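Side-chain contacts in Non-sulfated chondroitin lyase E66 (Autographa californica nucleopolyhedrovirus, PDB 3VSN), which is a chondroitin lyase of the viral envelope, essential for oral infectivity, that may digest the chondroitin sulfate barrier of the host midgut: residues Q32-W37 with Y199-M204; W37-L42 with L155-H160; M144-M149 with S192-V197. All coordinates share one frame; numbering follows the deposited sequence. Where two conformers were deposited one is given.

Contact 1: Q32-W37 with Y199-M204; sequences QNFERW and YTYSQM. Unlike the reference sequence in segment 199-204: Met204 (reference Ile).
Phe34 and Tyr201 face each other, with CA atoms 8.7 Å apart, where the helical segments 32-37 and 199-204 run 141° apart in direction with their axes 11.5 Å from one another. Across so wide a gap the side chains do the touching, and the example shows how two aromatic rings and one carboxylate can bridge it. In Phe34, CG stands anti to the backbone N (chi1 173°), which carries the ring toward the other helix. There CE2 comes to 3.5 Å from CD1 of Tyr201. That carbon lies at the edge of the Phe34 ring, near its plane, while the two rings are inclined about midway between parallel and perpendicular. On the same helix as Tyr201, Met204, an isoleucine in the reference sequence, adds to the apolar side of the contact. Its SD lies 4.7 Å from the Phe34 ring centroid in an oblique Met-aromatic contact, and its bent end places CE 3.8 Å from CB of Phe34.

Beside the rings lies a polar pairing. Glu35 extends its chain across the end of the tyrosine, and Tyr201 OH donates to Glu35 OE2 at 2.6 Å, arriving 40° out of the carboxylate plane. Tyr161 OH also bonds to OE2, and two phenol hydroxyls on this one buried oxygen probably help to stabilise negative charge there. Met149 of helix 138-154 packs against both aromatic rings. Aromatic and methionine side chains filling the space between roughly antiparallel helices, with a buried acid pinned by tyrosines, here join the first helix to helix 189-205 in the alpha/alpha toroid of this lyase.

Contact 2: W37-L42 with L155-H160; sequences WFKNNL and LNETQH
Lys39 on helix 29-48 reaches Asn156 and Glu157 in the loop that connects helices 138-154 and 161-175 of the alpha/alpha toroid, a surface contact in which one long side chain spans the gap between a helix and a turn. The backbones stay well apart, the nearest CA atoms being those of Lys39 and Asn156 at 9.5 Å. Lys39 leaves its helix with an extended start and then bends at chi3 (72°), which turns the ammonium toward the loop. NZ donates to Asn156 OD1 at 2.8 Å, in the plane of the amide carbonyl and on a lone pair, with a C=O...donor angle of 134°. Lysine and asparagine come from opposite directions, and the aliphatic part of the lysine follows the amide, CD lying 3.5 Å from the same OD1.

The loop presents its two partners by way of a type I beta turn from Leu155 to Thr158. Leu155 O accepts from both the backbone N and the hydroxyl of Thr158, the latter at 2.7 Å. Thr158 OG1 in turn accepts from His160 N at 3.1 Å, a capping bond ahead of the next helix, so a single hydroxyl ties the turn to the approach of helix 161-175. In Asn156, CG sits between the backbone N and the carbonyl carbon (chi1 76°), and the amide meets the lysine from that position. A probable bond from its ND2 to Glu35 OE1, one turn earlier on the lysine's own helix, is consistent with OD1, and not ND2, facing the ammonium. Glu157 takes a more peripheral part: its OE1 makes a long salt bridge of 3.8 Å to Lys39 NZ from an exposed position on the turn.

Contact 3: M144-M149 with S192-V197; sequences MPEVFM and SMRMGV
Glu146 and Arg194 pair between helices 138-154 and 189-205 of the alpha/alpha toroid, in a side-on bidentate salt bridge, the tightly held part of this buried contact. Arg194 folds at chi2 and chi3, bringing its guanidinium round so that NE and NH2 both look at the carboxylate. NH2 donates to Glu146 OE1 at 2.8 Å, using the syn lone pair, while NE donates to OE2 at 2.7 Å, also on the syn side. Both bonds are nearly straight, with N-H...acceptor angles of 165° and 166°. The two flat groups are close to coplanar, their planes 22° apart, even though the side chains as a whole cross at about a right angle. A double grip of this kind fixes the rotation of both groups. Further charges extend it: Lys49 bridges to OE1 of the glutamate and Glu51 to NH1 of the arginine, so Glu146 and Arg194 each have a second partner of opposite charge, which would probably favour the charged forms of this buried pair.

Farther along, the join is looser. Met149 stretches fully extended toward the neighbouring helix and meets it only through van der Waals contact, with SD and CE each 3.8 Å from CG1 of Val197. The methionine and the valine cross at about a right angle, and the touching atoms are the last two of one and a single methyl branch of the other. Glu146 and Val197 mark the closest backbone approach, with CA atoms 8.1 Å apart. Beside the salt bridge one water links the glutamate side chain to the backbone of the other helix: it donates to Glu146 OE2 at 2.8 Å and to the carbonyl Arg194 O, also at 2.8 Å.

How the contacts relate
The three contacts tie together helices 29-48, 138-154 and 189-205, with contact 2 adding the loop after the second of them. Met149 of contact 3 is the common neighbour: its CE lies 3.4 Å from Phe34 CZ of contact 1 and 3.6 Å from Phe38 CE2 in segment 37-42. Contacts 1 and 2 have centres about 10 Å apart and meet through Glu35 OE1 and Asn156 ND2, 3.1 Å apart. Contact 3 alone approaches the catalytic residues: the side chain of Arg194 is about 6 Å from that of Asn191, a proton acceptor, and about 9 Å from that of Tyr254, the proton donor. Contacts 1 and 2 lie away from these sites.

Contact 1: Q32-W37 with Y199-M204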
# COMPACT_ATOMS: atom_id res chain seq x y z
N GLN A 32 31.39 7.45 -17.62
CA GLN A 32 31.14 8.87 -17.41
C GLN A 32 29.66 9.23 -17.54
O GLN A 32 29.14 10.04 -16.77
CB GLN A 32 32.02 9.72 -18.33
CG GLN A 32 33.50 9.66 -17.95
CD GLN A 32 34.41 10.36 -18.94
OE1 GLN A 32 34.02 10.67 -20.07
NE2 GLN A 32 35.65 10.60 -18.53
N ASN A 33 28.98 8.61 -18.51
CA ASN A 33 27.54 8.80 -18.68
C ASN A 33 26.73 8.27 -17.50
O ASN A 33 25.76 8.91 -17.08
CB ASN A 33 27.06 8.15 -19.98
CG ASN A 33 27.59 8.84 -21.23
OD1 ASN A 33 28.03 9.99 -21.20
ND2 ASN A 33 27.55 8.12 -22.35
N PHE A 34 27.11 7.11 -16.97
CA PHE A 34 26.43 6.56 -15.79
C PHE A 34 26.62 7.44 -14.57
O PHE A 34 25.67 7.71 -13.84
CB PHE A 34 26.86 5.12 -15.47
CG PHE A 34 26.29 4.61 -14.18
CD1 PHE A 34 24.93 4.32 -14.08
CD2 PHE A 34 27.08 4.47 -13.04
CE1 PHE A 34 24.38 3.87 -12.89
CE2 PHE A 34 26.54 4.01 -11.85
CZ PHE A 34 25.18 3.72 -11.77
N GLU A 35 27.86 7.89 -14.34
CA GLU A 35 28.16 8.76 -13.21
C GLU A 35 27.40 10.08 -13.30
O GLU A 35 26.94 10.60 -12.28
CB GLU A 35 29.67 8.98 -13.06
CG GLU A 35 30.39 7.75 -12.52
CD GLU A 35 31.89 7.94 -12.40
OE1 GLU A 35 32.39 9.05 -12.71
OE2 GLU A 35 32.58 6.98 -11.99
N ARG A 36 27.25 10.60 -14.52
CA ARG A 36 26.46 11.81 -14.76
C ARG A 36 24.98 11.59 -14.44
O ARG A 36 24.35 12.41 -13.75
CB ARG A 36 26.62 12.28 -16.21
CG ARG A 36 25.98 13.63 -16.51
CD ARG A 36 26.37 14.16 -17.88
NE ARG A 36 27.80 14.49 -17.96
CZ ARG A 36 28.70 13.78 -18.64
NH1 ARG A 36 28.33 12.71 -19.33
NH2 ARG A 36 29.97 14.15 -18.63
N TRP A 37 24.44 10.48 -14.94
CA TRP A 37 23.05 10.11 -14.69
C TRP A 37 22.79 9.91 -13.21
O TRP A 37 21.77 10.35 -12.69
CB TRP A 37 22.69 8.87 -15.51
CG TRP A 37 21.34 8.27 -15.21
CD1 TRP A 37 20.12 8.55 -15.84
CD2 TRP A 37 21.03 7.25 -14.21
NE1 TRP A 37 19.11 7.79 -15.29
CE2 TRP A 37 19.58 6.99 -14.31
CE3 TRP A 37 21.77 6.55 -13.26
CZ2 TRP A 37 18.94 6.07 -13.50
CZ3 TRP A 37 21.11 5.62 -12.44
CH2 TRP A 37 19.72 5.39 -12.56
N TYR A 199 27.59 -3.49 -7.25
CA TYR A 199 28.43 -4.48 -7.93
C TYR A 199 28.65 -4.11 -9.40
O TYR A 199 29.80 -4.10 -9.87
CB TYR A 199 27.91 -5.92 -7.82
CG TYR A 199 28.73 -6.87 -8.67
CD1 TYR A 199 29.96 -7.34 -8.22
CD2 TYR A 199 28.29 -7.27 -9.94
CE1 TYR A 199 30.73 -8.19 -9.00
CE2 TYR A 199 29.05 -8.13 -10.72
CZ TYR A 199 30.27 -8.58 -10.24
OH TYR A 199 31.03 -9.43 -11.01
N THR A 200 27.57 -3.83 -10.12
CA THR A 200 27.66 -3.43 -11.52
C THR A 200 28.58 -2.22 -11.69
O THR A 200 29.43 -2.20 -12.59
CB THR A 200 26.27 -3.15 -12.13
OG1 THR A 200 25.49 -4.34 -12.11
CG2 THR A 200 26.39 -2.67 -13.57
N TYR A 201 28.40 -1.22 -10.83
CA TYR A 201 29.27 -0.04 -10.85
C TYR A 201 30.74 -0.40 -10.61
O TYR A 201 31.62 0.13 -11.29
CB TYR A 201 28.79 1.02 -9.86
CG TYR A 201 29.67 2.26 -9.84
CD1 TYR A 201 29.83 3.04 -10.98
CD2 TYR A 201 30.35 2.63 -8.68
CE1 TYR A 201 30.65 4.16 -10.97
CE2 TYR A 201 31.17 3.75 -8.66
CZ TYR A 201 31.32 4.51 -9.80
OH TYR A 201 32.12 5.62 -9.77
N SER A 202 31.01 -1.30 -9.66
CA SER A 202 32.38 -1.73 -9.39
C SER A 202 33.02 -2.38 -10.62
O SER A 202 34.21 -2.17 -10.89
CB SER A 202 32.47 -2.64 -8.16
OG SER A 202 31.96 -3.94 -8.42
N GLN A 203 32.23 -3.15 -11.37
CA GLN A 203 32.70 -3.76 -12.61
C GLN A 203 32.96 -2.73 -13.71
O GLN A 203 33.91 -2.87 -14.50
CB GLN A 203 31.73 -4.84 -13.10
CG GLN A 203 31.80 -6.14 -12.31
CD GLN A 203 33.06 -6.94 -12.59
OE1 GLN A 203 34.12 -6.69 -12.01
NE2 GLN A 203 32.95 -7.93 -13.48
N MET A 204 32.14 -1.69 -13.76
CA MET A 204 32.35 -0.59 -14.70
C MET A 204 33.65 0.16 -14.39
O MET A 204 34.38 0.55 -15.30
CB MET A 204 31.16 0.37 -14.69
CG MET A 204 29.86 -0.24 -15.19
SD MET A 204 28.48 0.89 -15.00
CE MET A 204 28.74 1.97 -16.40

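Contact 2: W37-L42 with L155-H160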
# COMPACT_ATOMS: atom_id res chain seq x y z
N TRP A 37 24.44 10.48 -14.94
CA TRP A 37 23.05 10.11 -14.69
C TRP A 37 22.79 9.91 -13.21
O TRP A 37 21.77 10.35 -12.69
CB TRP A 37 22.69 8.87 -15.51
CG TRP A 37 21.34 8.27 -15.21
CD1 TRP A 37 20.12 8.55 -15.84
CD2 TRP A 37 21.03 7.25 -14.21
NE1 TRP A 37 19.11 7.79 -15.29
CE2 TRP A 37 19.58 6.99 -14.31
CE3 TRP A 37 21.77 6.55 -13.26
CZ2 TRP A 37 18.94 6.07 -13.50
CZ3 TRP A 37 21.11 5.62 -12.44
CH2 TRP A 37 19.72 5.39 -12.56
N PHE A 38 23.74 9.27 -12.53
CA PHE A 38 23.65 9.01 -11.09
C PHE A 38 23.53 10.31 -10.30
O PHE A 38 22.64 10.46 -9.45
CB PHE A 38 24.86 8.19 -10.61
CG PHE A 38 24.81 7.80 -9.16
CD1 PHE A 38 25.18 8.70 -8.16
CD2 PHE A 38 24.41 6.51 -8.78
CE1 PHE A 38 25.14 8.33 -6.82
CE2 PHE A 38 24.37 6.15 -7.44
CZ PHE A 38 24.73 7.06 -6.46
N LYS A 39 24.42 11.26 -10.59
CA LYS A 39 24.42 12.56 -9.93
C LYS A 39 23.18 13.39 -10.27
O LYS A 39 22.63 14.07 -9.40
CB LYS A 39 25.69 13.34 -10.27
CG LYS A 39 26.95 12.72 -9.69
CD LYS A 39 28.20 13.27 -10.36
CE LYS A 39 28.47 14.70 -9.96
NZ LYS A 39 29.56 15.28 -10.80
N ASN A 40 22.75 13.32 -11.53
CA ASN A 40 21.53 14.01 -11.97
C ASN A 40 20.28 13.53 -11.22
O ASN A 40 19.39 14.33 -10.93
CB ASN A 40 21.31 13.83 -13.48
CG ASN A 40 22.22 14.72 -14.31
OD1 ASN A 40 22.88 15.62 -13.80
ND2 ASN A 40 22.24 14.48 -15.62
N ASN A 41 20.24 12.25 -10.90
CA ASN A 41 19.04 11.62 -10.37
C ASN A 41 19.13 11.24 -8.89
O ASN A 41 18.18 10.66 -8.35
CB ASN A 41 18.67 10.40 -11.21
CG ASN A 41 18.27 10.77 -12.63
OD1 ASN A 41 19.01 10.51 -13.59
ND2 ASN A 41 17.11 11.37 -12.77
N LEU A 42 20.24 11.57 -8.24
CA LEU A 42 20.49 11.13 -6.86
C LEU A 42 19.41 11.56 -5.86
O LEU A 42 18.89 10.72 -5.11
CB LEU A 42 21.88 11.55 -6.36
CG LEU A 42 22.27 11.07 -4.95
CD1 LEU A 42 22.10 9.56 -4.78
CD2 LEU A 42 23.69 11.48 -4.60
N LEU A 155 31.83 12.44 -5.59
CA LEU A 155 33.13 13.10 -5.53
C LEU A 155 33.92 12.99 -6.84
O LEU A 155 35.11 13.29 -6.88
CB LEU A 155 33.97 12.54 -4.37
CG LEU A 155 33.47 12.73 -2.93
CD1 LEU A 155 34.48 12.19 -1.93
CD2 LEU A 155 33.15 14.19 -2.63
N ASN A 156 33.24 12.58 -7.92
CA ASN A 156 33.92 12.25 -9.18
C ASN A 156 34.65 13.41 -9.88
O ASN A 156 35.48 13.18 -10.76
CB ASN A 156 33.00 11.50 -10.15
CG ASN A 156 31.98 12.40 -10.84
OD1 ASN A 156 31.70 13.51 -10.39
ND2 ASN A 156 31.41 11.90 -11.93
N GLU A 157 34.34 14.65 -9.49
CA GLU A 157 35.02 15.80 -10.08
C GLU A 157 36.01 16.45 -9.11
O GLU A 157 36.55 17.53 -9.38
CB GLU A 157 34.00 16.81 -10.62
CG GLU A 157 33.24 16.25 -11.82
CD GLU A 157 32.39 17.29 -12.53
OE1 GLU A 157 31.79 18.15 -11.85
OE2 GLU A 157 32.33 17.23 -13.78
N THR A 158 36.28 15.76 -8.00
CA THR A 158 37.23 16.23 -6.99
C THR A 158 38.56 15.47 -7.08
O THR A 158 38.69 14.51 -7.86
CB THR A 158 36.68 16.04 -5.56
OG1 THR A 158 36.73 14.65 -5.21
CG2 THR A 158 35.25 16.56 -5.43
N GLN A 159 39.52 15.89 -6.26
CA GLN A 159 40.83 15.24 -6.24
C GLN A 159 40.79 13.90 -5.50
O GLN A 159 41.78 13.17 -5.48
CB GLN A 159 41.90 16.18 -5.67
CG GLN A 159 42.14 17.42 -6.51
CD GLN A 159 42.44 17.09 -7.96
OE1 GLN A 159 41.68 17.46 -8.87
NE2 GLN A 159 43.53 16.38 -8.20
N HIS A 160 39.63 13.56 -4.94
CA HIS A 160 39.45 12.31 -4.20
C HIS A 160 38.94 11.17 -5.03
O HIS A 160 38.94 10.02 -4.57
CB HIS A 160 38.52 12.52 -3.00
CG HIS A 160 38.86 13.73 -2.16
ND1 HIS A 160 40.02 13.83 -1.47
CD2 HIS A 160 38.15 14.89 -1.89
CE1 HIS A 160 40.04 15.00 -0.80
NE2 HIS A 160 38.90 15.65 -1.06

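Contact 3: M144-M149 with S192-V197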
# COMPACT_ATOMS: atom_id res chain seq x y z
N MET A 144 26.88 -1.11 3.16
CA MET A 144 28.27 -0.67 2.95
C MET A 144 28.67 -0.50 1.47
O MET A 144 29.27 0.51 1.12
CB MET A 144 29.25 -1.57 3.69
CG MET A 144 30.67 -1.02 3.73
SD MET A 144 31.81 -2.21 4.47
CE MET A 144 31.94 -3.43 3.16
N PRO A 145 28.35 -1.49 0.60
CA PRO A 145 28.70 -1.28 -0.81
C PRO A 145 28.04 -0.04 -1.43
O PRO A 145 28.63 0.59 -2.31
CB PRO A 145 28.20 -2.56 -1.48
CG PRO A 145 28.29 -3.59 -0.40
CD PRO A 145 27.83 -2.85 0.83
N GLU A 146 26.85 0.31 -0.94
CA GLU A 146 26.18 1.55 -1.35
C GLU A 146 26.95 2.80 -0.92
O GLU A 146 26.93 3.81 -1.62
CB GLU A 146 24.73 1.58 -0.84
CG GLU A 146 23.82 0.58 -1.56
CD GLU A 146 22.46 0.40 -0.91
OE1 GLU A 146 22.25 0.84 0.25
OE2 GLU A 146 21.58 -0.21 -1.56
N VAL A 147 27.63 2.72 0.23
CA VAL A 147 28.49 3.82 0.70
C VAL A 147 29.64 4.07 -0.28
O VAL A 147 29.87 5.20 -0.69
CB VAL A 147 29.04 3.55 2.12
CG1 VAL A 147 30.02 4.64 2.54
CG2 VAL A 147 27.90 3.46 3.12
N PHE A 148 30.34 2.99 -0.64
CA PHE A 148 31.43 3.06 -1.62
C PHE A 148 30.95 3.72 -2.91
O PHE A 148 31.60 4.64 -3.42
CB PHE A 148 31.98 1.66 -1.91
CG PHE A 148 32.95 1.16 -0.88
CD1 PHE A 148 34.32 1.35 -1.04
CD2 PHE A 148 32.50 0.48 0.25
CE1 PHE A 148 35.22 0.88 -0.09
CE2 PHE A 148 33.39 0.01 1.20
CZ PHE A 148 34.76 0.21 1.03
N MET A 149 29.81 3.26 -3.42
CA MET A 149 29.25 3.77 -4.66
C MET A 149 28.88 5.25 -4.58
O MET A 149 29.28 6.04 -5.43
CB MET A 149 28.05 2.92 -5.09
CG MET A 149 27.44 3.36 -6.41
SD MET A 149 26.07 2.29 -6.89
CE MET A 149 25.70 2.97 -8.50
N SER A 192 19.65 -9.38 -3.11
CA SER A 192 20.37 -9.40 -4.39
C SER A 192 20.07 -8.16 -5.24
O SER A 192 20.95 -7.67 -5.95
CB SER A 192 20.08 -10.69 -5.17
OG SER A 192 18.83 -10.65 -5.84
N MET A 193 18.85 -7.64 -5.15
CA MET A 193 18.48 -6.43 -5.88
C MET A 193 19.30 -5.21 -5.42
O MET A 193 19.70 -4.39 -6.24
CB MET A 193 16.98 -6.16 -5.79
CG MET A 193 16.14 -7.18 -6.55
SD MET A 193 14.40 -6.73 -6.69
CE MET A 193 13.76 -7.36 -5.15
N ARG A 194 19.55 -5.13 -4.12
CA ARG A 194 20.41 -4.09 -3.54
C ARG A 194 21.85 -4.26 -4.01
O ARG A 194 22.46 -3.31 -4.50
CB ARG A 194 20.36 -4.12 -2.01
CG ARG A 194 18.99 -3.84 -1.40
CD ARG A 194 18.55 -2.39 -1.55
NE ARG A 194 19.34 -1.47 -0.72
CZ ARG A 194 19.13 -1.24 0.57
NH1 ARG A 194 18.16 -1.88 1.21
NH2 ARG A 194 19.90 -0.38 1.23
N MET A 195 22.38 -5.47 -3.87
CA MET A 195 23.78 -5.80 -4.17
C MET A 195 24.20 -5.56 -5.62
O MET A 195 25.31 -5.11 -5.88
CB MET A 195 24.06 -7.26 -3.82
CG MET A 195 23.98 -7.57 -2.33
SD MET A 195 23.66 -9.32 -2.04
CE MET A 195 25.23 -10.07 -2.50
N GLY A 196 23.30 -5.86 -6.55
CA GLY A 196 23.63 -5.76 -7.98
C GLY A 196 23.98 -4.37 -8.46
O GLY A 196 24.75 -4.22 -9.41
N VAL A 197 23.43 -3.35 -7.80
CA VAL A 197 23.65 -1.96 -8.22
C VAL A 197 25.10 -1.49 -7.99
O VAL A 197 25.76 -1.07 -8.94
CB VAL A 197 22.62 -0.98 -7.58
CG1 VAL A 197 22.93 0.45 -7.97
CG2 VAL A 197 21.20 -1.35 -7.99
O HOH W 1 21.62 -0.68 -4.34